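Local coordinates for proline iminopeptidase-related protein (Thermus thermophilus, PDB 2YYS) that is of unknown function but probably acts as a peptidase of the S33 family, akin to the proline iminopeptidases, at residues 235-240 against 245-250. Residues are numbered along the deposited sequence; the frame is centred on the assembly and turned at random.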
loop_
_atom_site.group_PDB
_atom_site.type_symbol
_atom_site.label_atom_id
_atom_site.label_comp_id
_atom_site.label_asym_id
_atom_site.label_seq_id
_atom_site.Cartn_x
_atom_site.Cartn_y
_atom_site.Cartn_z
ATOM N N TYR A 235 -5.825 -13.687 4.336
ATOM C CA TYR A 235 -5.724 -12.937 5.588
ATOM C C TYR A 235 -6.525 -11.631 5.570
ATOM O O TYR A 235 -6.960 -11.166 6.616
ATOM C CB TYR A 235 -4.270 -12.665 5.977
ATOM C CG TYR A 235 -4.151 -12.440 7.457
ATOM C CD1 TYR A 235 -4.038 -13.507 8.333
ATOM C CD2 TYR A 235 -4.207 -11.155 7.988
ATOM C CE1 TYR A 235 -3.964 -13.303 9.708
ATOM C CE2 TYR A 235 -4.138 -10.938 9.336
ATOM C CZ TYR A 235 -4.013 -12.008 10.200
ATOM O OH TYR A 235 -3.952 -11.766 11.550
ATOM N N ALA A 236 -6.735 -11.060 4.386
ATOM C CA ALA A 236 -7.499 -9.830 4.242
ATOM C C ALA A 236 -8.934 -9.975 4.758
ATOM O O ALA A 236 -9.555 -8.981 5.098
ATOM C CB ALA A 236 -7.496 -9.355 2.777
ATOM N N GLU A 237 -9.456 -11.201 4.816
ATOM C CA GLU A 237 -10.753 -11.459 5.449
ATOM C C GLU A 237 -10.739 -11.072 6.931
ATOM O O GLU A 237 -11.715 -10.520 7.425
ATOM C CB GLU A 237 -11.158 -12.941 5.359
ATOM C CG GLU A 237 -11.327 -13.489 3.950
ATOM C CD GLU A 237 -12.688 -13.202 3.349
ATOM O OE1 GLU A 237 -13.451 -12.402 3.945
ATOM O OE2 GLU A 237 -12.986 -13.773 2.269
ATOM N N GLU A 238 -9.657 -11.417 7.635
ATOM C CA GLU A 238 -9.457 -11.016 9.035
ATOM C C GLU A 238 -9.444 -9.495 9.174
ATOM O O GLU A 238 -10.071 -8.948 10.081
ATOM C CB GLU A 238 -8.147 -11.593 9.626
ATOM C CG GLU A 238 -8.147 -13.090 9.929
ATOM C CD GLU A 238 -9.163 -13.490 10.984
ATOM O OE1 GLU A 238 -9.584 -12.635 11.797
ATOM O OE2 GLU A 238 -9.561 -14.667 11.001
ATOM N N VAL A 239 -8.735 -8.823 8.273
ATOM C CA VAL A 239 -8.653 -7.365 8.288
ATOM C C VAL A 239 -10.034 -6.762 8.177
ATOM O O VAL A 239 -10.410 -5.889 8.957
ATOM C CB VAL A 239 -7.767 -6.822 7.139
ATOM C CG1 VAL A 239 -7.826 -5.315 7.059
ATOM C CG2 VAL A 239 -6.328 -7.263 7.336
ATOM N N ALA A 240 -10.795 -7.228 7.200
ATOM C CA ALA A 240 -12.108 -6.670 6.944
ATOM C C ALA A 240 -13.054 -6.936 8.108
ATOM O O ALA A 240 -13.833 -6.073 8.488
ATOM C CB ALA A 240 -12.678 -7.242 5.673
ATOM N N ALA A 245 -15.282 -3.650 7.808
ATOM C CA ALA A 245 -15.260 -3.021 6.501
ATOM C C ALA A 245 -15.756 -4.001 5.441
ATOM O O ALA A 245 -15.405 -5.171 5.467
ATOM C CB ALA A 245 -13.845 -2.615 6.180
ATOM N N PRO A 246 -16.551 -3.537 4.489
ATOM C CA PRO A 246 -16.849 -4.379 3.333
ATOM C C PRO A 246 -15.559 -4.831 2.633
ATOM O O PRO A 246 -14.557 -4.103 2.575
ATOM C CB PRO A 246 -17.688 -3.471 2.437
ATOM C CG PRO A 246 -18.263 -2.437 3.379
ATOM C CD PRO A 246 -17.234 -2.233 4.431
ATOM N N ILE A 247 -15.585 -6.061 2.150
ATOM C CA ILE A 247 -14.480 -6.627 1.395
ATOM C C ILE A 247 -15.010 -7.107 0.054
ATOM O O ILE A 247 -16.101 -7.666 -0.018
ATOM C CB ILE A 247 -13.790 -7.781 2.167
ATOM C CG1 ILE A 247 -12.578 -8.275 1.379
ATOM C CG2 ILE A 247 -14.789 -8.938 2.516
ATOM C CD1 ILE A 247 -11.652 -9.164 2.158
ATOM N N ARG A 248 -14.237 -6.854 -1.000
ATOM C CA ARG A 248 -14.499 -7.387 -2.328
ATOM C C ARG A 248 -13.268 -8.167 -2.749
ATOM O O ARG A 248 -12.161 -7.630 -2.766
ATOM C CB ARG A 248 -14.762 -6.264 -3.332
ATOM C CG ARG A 248 -15.973 -5.382 -3.007
ATOM C CD ARG A 248 -17.309 -6.110 -3.078
ATOM N NE ARG A 248 -18.418 -5.269 -2.609
ATOM C CZ ARG A 248 -19.000 -5.334 -1.404
ATOM N NH1 ARG A 248 -18.589 -6.191 -0.470
ATOM N NH2 ARG A 248 -20.004 -4.510 -1.125
ATOM N N VAL A 249 -13.481 -9.436 -3.071
ATOM C CA VAL A 249 -12.441 -10.369 -3.480
ATOM C C VAL A 249 -12.609 -10.633 -4.983
ATOM O O VAL A 249 -13.617 -11.178 -5.403
ATOM C CB VAL A 249 -12.558 -11.690 -2.684
ATOM C CG1 VAL A 249 -11.403 -12.613 -2.989
ATOM C CG2 VAL A 249 -12.615 -11.404 -1.173
ATOM N N LEU A 250 -11.635 -10.224 -5.789
ATOM C CA LEU A 250 -11.747 -10.331 -7.240
ATOM C C LEU A 250 -11.208 -11.679 -7.679
ATOM O O LEU A 250 -10.053 -11.987 -7.417
ATOM C CB LEU A 250 -10.967 -9.214 -7.949
ATOM C CG LEU A 250 -11.251 -7.769 -7.517
ATOM C CD1 LEU A 250 -10.651 -6.769 -8.502
ATOM C CD2 LEU A 250 -12.735 -7.522 -7.353
#
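The backbone N of Ala-245 donates to O of Ala-240 at 2.9 Å, in the carbonyl plane and with 158° at the hydrogen, tying the chain that leaves helix 236-243 back to the helix. Beyond this bond the CB of Ala-240 points at the strand and packs 3.4 Å from O of Ala-245 and 3.7 Å from CB of Ile-247. Ile-247 carries most of the strand's side of the contact. With CG1 anti to the backbone N (chi1 -176°) and the chain extended, CD1 of Ile-247 reaches back along the helix to lie 3.6 Å from O and 4.2 Å from CB of Ala-236. The other branch, CG2 of Ile-247, lies 4.0 Å from OE1 of Glu-237 and also touches Ala-240. Cut back to an alanine, Ile-247 would keep its CB on Ala-240 but would probably leave a gap beside Ala-236 and no methyl next to OE1 of Glu-237. The Glu-237 chain, bent at chi2, crosses Ile-247 and Val-249 at about a right angle; OE2 is hydrogen-bonded to the hydroxyl of Tyr-233 and passes 4.2 Å from CG2 of Val-249. Ala-236 and Ala-240 turn methyls to the strand, and the segment axes, nearly antiparallel at 161°, come within 9.4 Å in the second half of a beta-alpha-beta crossover, where strand 247-250 pairs parallel with strand 221-226 at the edge of the alpha/beta-hydrolase sheet.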